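Local coordinates for nitroreductase-like family protein (Bacillus cereus, PDB 2I7H), which belongs to the FMN-dependent nitroreductase family and binds flavin mononucleotide in pockets built by two subunits of an alpha-beta dimer, at residues M100-D103 against Q108-E111; K15-V20 against L126-G131; A115-M120 against C134-G139. One frame throughout, in Å; residues are numbered along the deposited sequence. Where two conformers were deposited one is given.

Overall arrangement
All three contacts use helix 106-129. Interaction 1 lies at the surface near its start, interaction 3 is buried, its centre about 4 Å from that of the chain, and interaction 2 is partly buried near its end, about 27 Å from interaction 1 between centres. The chemistry changes accordingly: a salt-bridge network with aliphatic packing in interaction 1, an indole sandwiched between a selenomethionine methyl and the flavin in interaction 3, and an indole laid under backbone in interaction 2. Interactions 2 and 3 hold the phosphate and ring ends of one FMN and touch where Ser19 and Val20 run beside Cys134 and Val135. Met100 packs on Thr116 between interactions 1 and 3.

Interaction 1: residues M100-D103 against Q108-E111; sequences MNED and QRDE
A surface contact joins the end of strand 94-101 and the turn after it to the first turns of helix 106-129, with Arg109 meeting Met100, Glu102 and Asp103 in turn. The selenomethionine at position 100 reaches over from the strand, its CE 3.6 Å from Arg109 O and 3.9 Å from Arg109 CG. In one of its two conformers, Glu102 crosses the aliphatic part of Arg109 at a slant, OE2 lying 3.1 Å from Arg109 CG. In that conformer Glu102 OE1 stands at the guanidinium edge and accepts only a long, weak hydrogen bond from Arg109 NH1 (3.4 Å), with the carboxylate and guanidinium planes turned 63° apart. Bends at chi2 (-75°) and chi3 (-52°) fold Arg109 back toward its neighbour Asp110, whose OD1 accepts a nearly straight bond from Arg109 NE at 2.7 Å. The Glu102-Arg109-Asp110 salt-bridge network, strong within the helix and weak across to Glu102, spans the strand-to-helix connection of this nitroreductase-type alpha-beta fold. The stronger partner of Glu102 OE1 is Arg158 of strand 157-167, with which it forms a salt bridge. Closer to the turn, Asp103 O is 3.4 Å from Arg109 CB, and the Asp103 carboxylate rests against Gln108 CB, with CG 3.6 Å away, while its OD2 forms a salt bridge with Arg105. One turn on from Gln108, Glu111 reaches Ser138 of the second subunit and touches an FMN.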
loop_
_atom_site.group_PDB
_atom_site.type_symbol
_atom_site.label_atom_id
_atom_site.label_comp_id
_atom_site.label_asym_id
_atom_site.label_seq_id
_atom_site.Cartn_x
_atom_site.Cartn_y
_atom_site.Cartn_z
HETATM N N MSE A 100 -4.279 -9.599 9.349
HETATM C CA MSE A 100 -2.998 -10.307 9.342
HETATM C C MSE A 100 -2.632 -10.755 10.758
HETATM O O MSE A 100 -3.097 -10.171 11.744
HETATM C CB MSE A 100 -1.866 -9.417 8.782
HETATM C CG MSE A 100 -1.638 -8.148 9.611
HETATM SE SE MSE A 100 -0.189 -7.091 8.897
HETATM C CE MSE A 100 0.670 -6.643 10.505
ATOM N N ASN A 101 -1.788 -11.780 10.845
ATOM C CA ASN A 101 -1.200 -12.138 12.131
ATOM C C ASN A 101 -0.172 -11.090 12.475
ATOM O O ASN A 101 0.647 -10.739 11.630
ATOM C CB ASN A 101 -0.594 -13.535 12.087
ATOM C CG ASN A 101 -1.640 -14.595 11.892
ATOM O OD1 ASN A 101 -2.575 -14.702 12.674
ATOM N ND2 ASN A 101 -1.508 -15.375 10.822
ATOM N N GLU A 102 -0.207 -10.611 13.707
ATOM C CA GLU A 102 0.709 -9.571 14.103
ATOM C C GLU A 102 2.015 -10.182 14.564
ATOM O O GLU A 102 2.060 -10.866 15.587
ATOM C CB GLU A 102 0.101 -8.735 15.221
ATOM C CG GLU A 102 0.962 -7.591 15.583
ATOM C CD GLU A 102 0.612 -6.395 14.822
ATOM O OE1 GLU A 102 0.463 -5.351 15.446
ATOM O OE2 GLU A 102 0.470 -6.490 13.585
ATOM N N ASP A 103 3.074 -9.932 13.814
ATOM C CA ASP A 103 4.403 -10.419 14.183
ATOM C C ASP A 103 4.832 -9.605 15.404
ATOM O O ASP A 103 4.641 -8.411 15.425
ATOM C CB ASP A 103 5.403 -10.310 13.004
ATOM C CG ASP A 103 6.683 -11.124 13.224
ATOM O OD1 ASP A 103 7.467 -10.805 14.149
ATOM O OD2 ASP A 103 6.918 -12.112 12.457
ATOM N N GLN A 108 9.369 -7.075 10.886
ATOM C CA GLN A 108 8.536 -8.055 10.187
ATOM C C GLN A 108 7.079 -7.653 10.191
ATOM O O GLN A 108 6.385 -7.869 9.215
ATOM C CB GLN A 108 8.719 -9.463 10.781
ATOM C CG GLN A 108 10.012 -10.141 10.399
ATOM C CD GLN A 108 11.173 -9.831 11.326
ATOM O OE1 GLN A 108 11.126 -8.955 12.162
ATOM N NE2 GLN A 108 12.235 -10.600 11.182
ATOM N N ARG A 109 6.603 -7.077 11.296
ATOM C CA ARG A 109 5.206 -6.618 11.358
ATOM C C ARG A 109 4.970 -5.437 10.408
ATOM O O ARG A 109 3.933 -5.357 9.752
ATOM C CB ARG A 109 4.827 -6.263 12.813
ATOM C CG ARG A 109 3.445 -5.758 13.030
ATOM C CD ARG A 109 3.186 -4.285 12.564
ATOM N NE ARG A 109 4.172 -3.348 13.116
ATOM C CZ ARG A 109 4.288 -3.113 14.417
ATOM N NH1 ARG A 109 3.457 -3.747 15.237
ATOM N NH2 ARG A 109 5.222 -2.273 14.881
ATOM N N ASP A 110 5.902 -4.482 10.398
ATOM C CA ASP A 110 5.827 -3.338 9.511
ATOM C C ASP A 110 5.840 -3.777 8.059
ATOM O O ASP A 110 5.041 -3.304 7.265
ATOM C CB ASP A 110 6.988 -2.358 9.781
ATOM C CG ASP A 110 6.798 -1.561 11.065
ATOM O OD1 ASP A 110 5.734 -1.670 11.732
ATOM O OD2 ASP A 110 7.749 -0.873 11.437
ATOM N N GLU A 111 6.774 -4.655 7.707
ATOM C CA GLU A 111 6.798 -5.291 6.380
ATOM C C GLU A 111 5.469 -5.968 6.025
ATOM O O GLU A 111 4.953 -5.795 4.943
ATOM C CB GLU A 111 7.942 -6.326 6.289
ATOM C CG GLU A 111 9.274 -5.707 5.998
ATOM C CD GLU A 111 10.471 -6.642 6.244
ATOM O OE1 GLU A 111 10.321 -7.772 6.706
ATOM O OE2 GLU A 111 11.603 -6.202 6.015
#

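Interaction 2: residues K15-V20 against L126-G131. With FMN (flavin mononucleotide), chain G.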
loop_
_atom_site.group_PDB
_atom_site.type_symbol
_atom_site.label_atom_id
_atom_site.label_comp_id
_atom_site.label_asym_id
_atom_site.label_seq_id
_atom_site.Cartn_x
_atom_site.Cartn_y
_atom_site.Cartn_z
ATOM N N LYS A 15 -5.366 7.657 -10.701
ATOM C CA LYS A 15 -5.838 9.028 -10.493
ATOM C C LYS A 15 -7.357 9.205 -10.513
ATOM O O LYS A 15 -7.877 10.190 -9.963
ATOM C CB LYS A 15 -5.191 9.977 -11.496
ATOM C CG LYS A 15 -3.656 9.945 -11.488
ATOM C CD LYS A 15 -3.072 11.183 -12.164
ATOM C CE LYS A 15 -3.681 11.419 -13.544
ATOM N NZ LYS A 15 -3.120 10.486 -14.563
ATOM N N GLU A 16 -8.070 8.268 -11.121
ATOM C CA GLU A 16 -9.513 8.389 -11.261
ATOM C C GLU A 16 -10.256 7.669 -10.131
ATOM O O GLU A 16 -11.340 8.084 -9.746
ATOM C CB GLU A 16 -9.964 7.908 -12.650
ATOM C CG GLU A 16 -9.604 8.876 -13.786
ATOM C CD GLU A 16 -9.959 8.360 -15.195
ATOM O OE1 GLU A 16 -10.570 7.266 -15.314
ATOM O OE2 GLU A 16 -9.638 9.062 -16.194
ATOM N N ARG A 17 -9.663 6.600 -9.602
ATOM C CA ARG A 17 -10.165 5.924 -8.398
ATOM C C ARG A 17 -10.604 6.914 -7.324
ATOM O O ARG A 17 -9.879 7.852 -6.984
ATOM C CB ARG A 17 -9.087 4.978 -7.815
ATOM C CG ARG A 17 -9.552 4.089 -6.655
ATOM C CD ARG A 17 -8.436 3.859 -5.576
ATOM N NE ARG A 17 -7.877 5.122 -5.062
ATOM C CZ ARG A 17 -8.392 5.884 -4.086
ATOM N NH1 ARG A 17 -9.516 5.551 -3.465
ATOM N NH2 ARG A 17 -7.793 7.030 -3.745
ATOM N N ARG A 18 -11.817 6.707 -6.824
ATOM C CA ARG A 18 -12.353 7.474 -5.707
ATOM C C ARG A 18 -12.871 6.503 -4.665
ATOM O O ARG A 18 -13.392 5.435 -5.007
ATOM C CB ARG A 18 -13.533 8.362 -6.146
ATOM C CG ARG A 18 -13.282 9.368 -7.252
ATOM C CD ARG A 18 -12.625 10.622 -6.712
ATOM N NE ARG A 18 -11.199 10.456 -6.926
ATOM C CZ ARG A 18 -10.528 10.937 -7.968
ATOM N NH1 ARG A 18 -11.119 11.712 -8.884
ATOM N NH2 ARG A 18 -9.250 10.658 -8.059
ATOM N N SER A 19 -12.743 6.887 -3.396
ATOM C CA SER A 19 -13.461 6.235 -2.313
ATOM C C SER A 19 -14.956 6.453 -2.519
ATOM O O SER A 19 -15.421 7.589 -2.651
ATOM C CB SER A 19 -13.018 6.812 -0.968
ATOM O OG SER A 19 -11.685 6.407 -0.699
ATOM N N VAL A 20 -15.708 5.354 -2.555
ATOM C CA VAL A 20 -17.142 5.407 -2.793
ATOM C C VAL A 20 -17.817 4.870 -1.535
ATOM O O VAL A 20 -17.446 3.814 -1.031
ATOM C CB VAL A 20 -17.507 4.603 -4.070
ATOM C CG1 VAL A 20 -18.998 4.377 -4.178
ATOM C CG2 VAL A 20 -16.988 5.326 -5.295
ATOM N N LEU A 126 -7.836 -2.600 -9.113
ATOM C CA LEU A 126 -8.517 -3.688 -9.804
ATOM C C LEU A 126 -10.039 -3.548 -9.829
ATOM O O LEU A 126 -10.668 -3.749 -10.874
ATOM C CB LEU A 126 -8.097 -5.032 -9.186
ATOM C CG LEU A 126 -6.622 -5.391 -9.418
ATOM C CD1 LEU A 126 -6.092 -6.389 -8.422
ATOM C CD2 LEU A 126 -6.388 -5.914 -10.836
ATOM N N ALA A 127 -10.623 -3.212 -8.680
ATOM C CA ALA A 127 -12.063 -3.037 -8.580
ATOM C C ALA A 127 -12.517 -1.824 -9.397
ATOM O O ALA A 127 -13.484 -1.902 -10.142
ATOM C CB ALA A 127 -12.516 -2.954 -7.075
ATOM N N TRP A 128 -11.804 -0.704 -9.280
ATOM C CA TRP A 128 -12.163 0.511 -10.034
ATOM C C TRP A 128 -12.269 0.232 -11.543
ATOM O O TRP A 128 -13.147 0.763 -12.222
ATOM C CB TRP A 128 -11.156 1.652 -9.791
ATOM C CG TRP A 128 -11.641 2.921 -10.379
ATOM C CD1 TRP A 128 -11.281 3.480 -11.590
ATOM C CD2 TRP A 128 -12.656 3.774 -9.827
ATOM N NE1 TRP A 128 -12.000 4.631 -11.803
ATOM C CE2 TRP A 128 -12.847 4.840 -10.741
ATOM C CE3 TRP A 128 -13.415 3.745 -8.635
ATOM C CZ2 TRP A 128 -13.760 5.890 -10.497
ATOM C CZ3 TRP A 128 -14.336 4.771 -8.395
ATOM C CH2 TRP A 128 -14.481 5.848 -9.328
ATOM N N GLU A 129 -11.348 -0.597 -12.040
ATOM C CA GLU A 129 -11.266 -0.975 -13.456
ATOM C C GLU A 129 -12.536 -1.684 -13.970
ATOM O O GLU A 129 -12.943 -1.481 -15.118
ATOM C CB GLU A 129 -9.976 -1.788 -13.713
ATOM C CG GLU A 129 -9.907 -2.506 -15.059
ATOM C CD GLU A 129 -8.525 -3.161 -15.331
ATOM O OE1 GLU A 129 -8.198 -4.232 -14.747
ATOM O OE2 GLU A 129 -7.768 -2.599 -16.145
ATOM N N ARG A 130 -13.167 -2.485 -13.109
ATOM C CA ARG A 130 -14.433 -3.175 -13.434
ATOM C C ARG A 130 -15.672 -2.387 -13.071
ATOM O O ARG A 130 -16.751 -2.940 -13.132
ATOM C CB ARG A 130 -14.555 -4.499 -12.684
ATOM C CG ARG A 130 -13.334 -5.338 -12.661
ATOM C CD ARG A 130 -13.050 -5.845 -14.044
ATOM N NE ARG A 130 -12.046 -6.887 -13.976
ATOM C CZ ARG A 130 -12.312 -8.182 -14.109
ATOM N NH1 ARG A 130 -13.580 -8.604 -14.327
ATOM N NH2 ARG A 130 -11.290 -9.044 -14.030
ATOM N N GLY A 131 -15.522 -1.127 -12.653
ATOM C CA GLY A 131 -16.666 -0.309 -12.229
ATOM C C GLY A 131 -17.145 -0.467 -10.789
ATOM O O GLY A 131 -18.173 0.111 -10.399
HETATM N N1 FMN G . -12.764 6.794 4.590
HETATM C C2 FMN G . -13.844 6.765 5.469
HETATM O O2 FMN G . -14.908 7.286 5.145
HETATM N N3 FMN G . -13.718 6.145 6.701
HETATM C C4 FMN G . -12.499 5.566 7.032
HETATM O O4 FMN G . -12.262 5.245 8.185
HETATM C C4A FMN G . -11.431 5.599 6.150
HETATM N N5 FMN G . -10.234 5.010 6.521
HETATM C C5A FMN G . -9.148 5.051 5.652
HETATM C C6 FMN G . -7.982 4.444 6.077
HETATM C C7 FMN G . -6.844 4.403 5.300
HETATM C C7M FMN G . -5.742 3.486 5.741
HETATM C C8 FMN G . -6.877 5.008 4.046
HETATM C C8M FMN G . -5.667 4.865 3.162
HETATM C C9 FMN G . -8.069 5.633 3.599
HETATM C C9A FMN G . -9.229 5.671 4.397
HETATM N N10 FMN G . -10.462 6.283 4.018
HETATM C C10 FMN G . -11.551 6.221 4.904
HETATM C "C1'" FMN G . -10.573 7.244 2.850
HETATM C "C2'" FMN G . -10.225 8.674 3.279
HETATM O "O2'" FMN G . -11.159 9.125 4.218
HETATM C "C3'" FMN G . -10.030 9.758 2.187
HETATM O "O3'" FMN G . -11.097 10.678 2.059
HETATM C "C4'" FMN G . -9.787 9.256 0.787
HETATM O "O4'" FMN G . -8.900 8.165 0.771
HETATM C "C5'" FMN G . -9.234 10.412 -0.041
HETATM O "O5'" FMN G . -10.102 10.508 -1.155
HETATM P P FMN G . -10.096 9.338 -2.283
HETATM O O1P FMN G . -11.423 9.361 -3.018
HETATM O O2P FMN G . -8.984 9.690 -3.237
HETATM O O3P FMN G . -9.819 7.948 -1.721
#
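The phosphate end of the FMN pocket is built on the loop 17-20, and the Trp128 indole of helix 106-129 lies beneath that loop. Arg17 CA sits over the five-membered ring in a CH-pi contact, 3.7 Å from its centroid and 16° off the normal. Arg18 N lies over the same face toward the rim, 3.5 Å from Trp128 CZ3, while Val20 CG2 meets CZ3 at the ring edge. Trp128 has its CG opposite the backbone nitrogen across the first torsion (chi1 -171°), which carries the indole out from the helix and under the chain where helix 10-16 gives way to loop. Helix 106-129 itself closes in a Schellman motif, with Gly131 at positive phi. On the far side of the loop backbone, polar groups grip the phosphate. Arg17 NH1 donates to FMN O3P at 3.0 Å, and its NH2 reaches both O3P and, more weakly, O2P. Ser19 adds two bonds, from N to O1P at 2.8 Å and from OG to O3P at 2.6 Å, so O3P is held by three donor atoms. The Arg18 guanidinium only comes near, O1P lying roughly in its plane beyond one edge, 4.1 Å from Arg18 NE. The Arg17 charge, with Arg18 nearby, probably offsets that of the phosphate, and the tryptophan backs the loop. Phe168 meets the Trp128 ring, and Ala171 touches its side chain. Val20 joins Cys134 of strand 132-137 by backbone hydrogen bonding, while Trp42 and Ala43 of the second subunit pack against Arg18 and Arg17.

Interaction 3: residues A115-M120 against C134-G139; sequences ATCAFM and CVWKSG. With FMN (flavin mononucleotide), chain G.
Selenomethionine Met120 on helix 106-129 runs across the Trp136 indole of strand 132-137, forming a Met-aromatic contact beneath the flavin in the nitroreductase fold. Its CB starts at the six-membered ring, 3.8 Å from Trp136 CZ3. CG lies opposite the carbonyl carbon about the first torsion (chi1 -69°), and SE follows at 3.7 Å from Trp136 CZ2, approaching the six-membered ring obliquely. A bend at chi3 (73°) then turns the methyl inward: CE stands over the five-membered ring in a CH-pi contact, 3.4 Å from the centroid and 11° off the normal. The side chains cross at about a right angle. Over the opposite face lies the FMN methyl C7M, 3.6 Å from Trp136 CE2, so the indole is sandwiched between a helix side chain and the dimethylbenzene end of the cofactor. Cys117, one turn earlier on the helix, lies at the edge of the six-membered ring: its CB meets Trp136 CH2 in the ring plane, and its sulfur stands at the edge. The indole nitrogen is also engaged, since Trp136 NE1 donates to Val160 O of strand 157-167, which probably helps to fix the rotation of the ring. Beyond the tryptophan the chain turns along the flavin, where Ser138 N donates to FMN O4 at 3.0 Å and more weakly to N5. Lys137 points its CB away from the helix, and its CG packs near N3 and C4 of the flavin. Cys117 also packs on Ala114 of the second subunit, so this buried contact borders the dimer interface. At the far end of the Lys137 chain, NZ gives a hydrogen bond to FMN O2 at 3.1 Å.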
loop_
_atom_site.group_PDB
_atom_site.type_symbol
_atom_site.label_atom_id
_atom_site.label_comp_id
_atom_site.label_asym_id
_atom_site.label_seq_id
_atom_site.Cartn_x
_atom_site.Cartn_y
_atom_site.Cartn_z
ATOM N N ALA A 115 2.880 -4.796 3.018
ATOM C CA ALA A 115 2.391 -5.752 2.035
ATOM C C ALA A 115 0.880 -5.840 2.053
ATOM O O ALA A 115 0.239 -5.926 1.001
ATOM C CB ALA A 115 3.028 -7.157 2.283
ATOM N N THR A 116 0.294 -5.831 3.252
ATOM C CA THR A 116 -1.151 -5.936 3.341
ATOM C C THR A 116 -1.835 -4.656 2.798
ATOM O O THR A 116 -2.828 -4.758 2.116
ATOM C CB THR A 116 -1.591 -6.302 4.738
ATOM O OG1 THR A 116 -1.031 -7.572 5.064
ATOM C CG2 THR A 116 -3.078 -6.387 4.806
ATOM N N CYS A 117 -1.235 -3.486 3.027
ATOM C CA CYS A 117 -1.696 -2.250 2.404
ATOM C C CYS A 117 -1.533 -2.193 0.883
ATOM O O CYS A 117 -2.403 -1.647 0.208
ATOM C CB CYS A 117 -1.023 -1.048 3.041
ATOM S SG CYS A 117 -1.403 -0.907 4.776
ATOM N N ALA A 118 -0.437 -2.760 0.361
ATOM C CA ALA A 118 -0.189 -2.860 -1.067
ATOM C C ALA A 118 -1.260 -3.757 -1.744
ATOM O O ALA A 118 -1.756 -3.416 -2.810
ATOM C CB ALA A 118 1.314 -3.389 -1.382
ATOM N N PHE A 119 -1.575 -4.897 -1.122
ATOM C CA PHE A 119 -2.661 -5.798 -1.536
ATOM C C PHE A 119 -4.007 -5.076 -1.603
ATOM O O PHE A 119 -4.739 -5.220 -2.586
ATOM C CB PHE A 119 -2.682 -7.010 -0.582
ATOM C CG PHE A 119 -3.924 -7.856 -0.641
ATOM C CD1 PHE A 119 -4.066 -8.847 -1.605
ATOM C CD2 PHE A 119 -4.902 -7.731 0.345
ATOM C CE1 PHE A 119 -5.173 -9.611 -1.631
ATOM C CE2 PHE A 119 -6.014 -8.484 0.325
ATOM C CZ PHE A 119 -6.179 -9.433 -0.666
HETATM N N MSE A 120 -4.312 -4.251 -0.598
HETATM C CA MSE A 120 -5.598 -3.537 -0.548
HETATM C C MSE A 120 -5.707 -2.455 -1.592
HETATM O O MSE A 120 -6.764 -2.284 -2.196
HETATM C CB MSE A 120 -5.887 -2.951 0.845
HETATM C CG MSE A 120 -6.168 -4.017 1.881
HETATM SE SE MSE A 120 -6.443 -3.376 3.719
HETATM C CE MSE A 120 -8.180 -2.600 3.519
ATOM N N CYS A 134 -15.270 1.347 -3.865
ATOM C CA CYS A 134 -15.136 0.930 -2.489
ATOM C C CYS A 134 -14.497 1.974 -1.594
ATOM O O CYS A 134 -13.865 2.899 -2.075
ATOM C CB CYS A 134 -14.409 -0.407 -2.387
ATOM S SG CYS A 134 -12.831 -0.436 -3.120
ATOM N N VAL A 135 -14.743 1.837 -0.295
ATOM C CA VAL A 135 -14.001 2.556 0.734
ATOM C C VAL A 135 -13.278 1.602 1.665
ATOM O O VAL A 135 -13.829 0.574 2.070
ATOM C CB VAL A 135 -14.854 3.399 1.674
ATOM C CG1 VAL A 135 -14.558 4.853 1.497
ATOM C CG2 VAL A 135 -16.308 3.031 1.622
ATOM N N TRP A 136 -12.064 2.015 2.018
ATOM C CA TRP A 136 -11.166 1.347 2.938
ATOM C C TRP A 136 -11.457 1.995 4.266
ATOM O O TRP A 136 -11.169 3.172 4.463
ATOM C CB TRP A 136 -9.746 1.695 2.527
ATOM C CG TRP A 136 -8.628 1.129 3.322
ATOM C CD1 TRP A 136 -8.626 0.774 4.658
ATOM C CD2 TRP A 136 -7.303 0.937 2.853
ATOM N NE1 TRP A 136 -7.390 0.299 5.023
ATOM C CE2 TRP A 136 -6.544 0.416 3.942
ATOM C CE3 TRP A 136 -6.675 1.114 1.595
ATOM C CZ2 TRP A 136 -5.189 0.091 3.818
ATOM C CZ3 TRP A 136 -5.338 0.763 1.462
ATOM C CH2 TRP A 136 -4.607 0.254 2.588
ATOM N N LYS A 137 -12.032 1.240 5.184
ATOM C CA LYS A 137 -12.421 1.836 6.446
ATOM C C LYS A 137 -11.462 1.497 7.546
ATOM O O LYS A 137 -10.957 0.375 7.630
ATOM C CB LYS A 137 -13.845 1.466 6.829
ATOM C CG LYS A 137 -14.777 2.652 6.833
ATOM C CD LYS A 137 -15.484 2.876 5.546
ATOM C CE LYS A 137 -16.820 3.552 5.827
ATOM N NZ LYS A 137 -16.711 4.998 6.248
ATOM N N SER A 138 -11.137 2.507 8.341
ATOM C CA SER A 138 -10.489 2.289 9.614
ATOM C C SER A 138 -11.202 3.051 10.700
ATOM O O SER A 138 -12.399 3.339 10.605
ATOM C CB SER A 138 -9.024 2.700 9.618
ATOM O OG SER A 138 -8.561 2.726 10.963
ATOM N N GLY A 139 -10.455 3.374 11.744
ATOM C CA GLY A 139 -11.072 3.931 12.940
ATOM C C GLY A 139 -11.018 2.924 14.044
ATOM O O GLY A 139 -10.628 1.768 13.825
HETATM N N1 FMN G . -12.764 6.794 4.590
HETATM C C2 FMN G . -13.844 6.765 5.469
HETATM O O2 FMN G . -14.908 7.286 5.145
HETATM N N3 FMN G . -13.718 6.145 6.701
HETATM C C4 FMN G . -12.499 5.566 7.032
HETATM O O4 FMN G . -12.262 5.245 8.185
HETATM C C4A FMN G . -11.431 5.599 6.150
HETATM N N5 FMN G . -10.234 5.010 6.521
HETATM C C5A FMN G . -9.148 5.051 5.652
HETATM C C6 FMN G . -7.982 4.444 6.077
HETATM C C7 FMN G . -6.844 4.403 5.300
HETATM C C7M FMN G . -5.742 3.486 5.741
HETATM C C8 FMN G . -6.877 5.008 4.046
HETATM C C8M FMN G . -5.667 4.865 3.162
HETATM C C9 FMN G . -8.069 5.633 3.599
HETATM C C9A FMN G . -9.229 5.671 4.397
HETATM N N10 FMN G . -10.462 6.283 4.018
HETATM C C10 FMN G . -11.551 6.221 4.904
HETATM C "C1'" FMN G . -10.573 7.244 2.850
HETATM C "C2'" FMN G . -10.225 8.674 3.279
HETATM O "O2'" FMN G . -11.159 9.125 4.218
HETATM C "C3'" FMN G . -10.030 9.758 2.187
HETATM O "O3'" FMN G . -11.097 10.678 2.059
HETATM C "C4'" FMN G . -9.787 9.256 0.787
HETATM O "O4'" FMN G . -8.900 8.165 0.771
HETATM C "C5'" FMN G . -9.234 10.412 -0.041
HETATM O "O5'" FMN G . -10.102 10.508 -1.155
HETATM P P FMN G . -10.096 9.338 -2.283
HETATM O O1P FMN G . -11.423 9.361 -3.018
HETATM O O2P FMN G . -8.984 9.690 -3.237
HETATM O O3P FMN G . -9.819 7.948 -1.721
#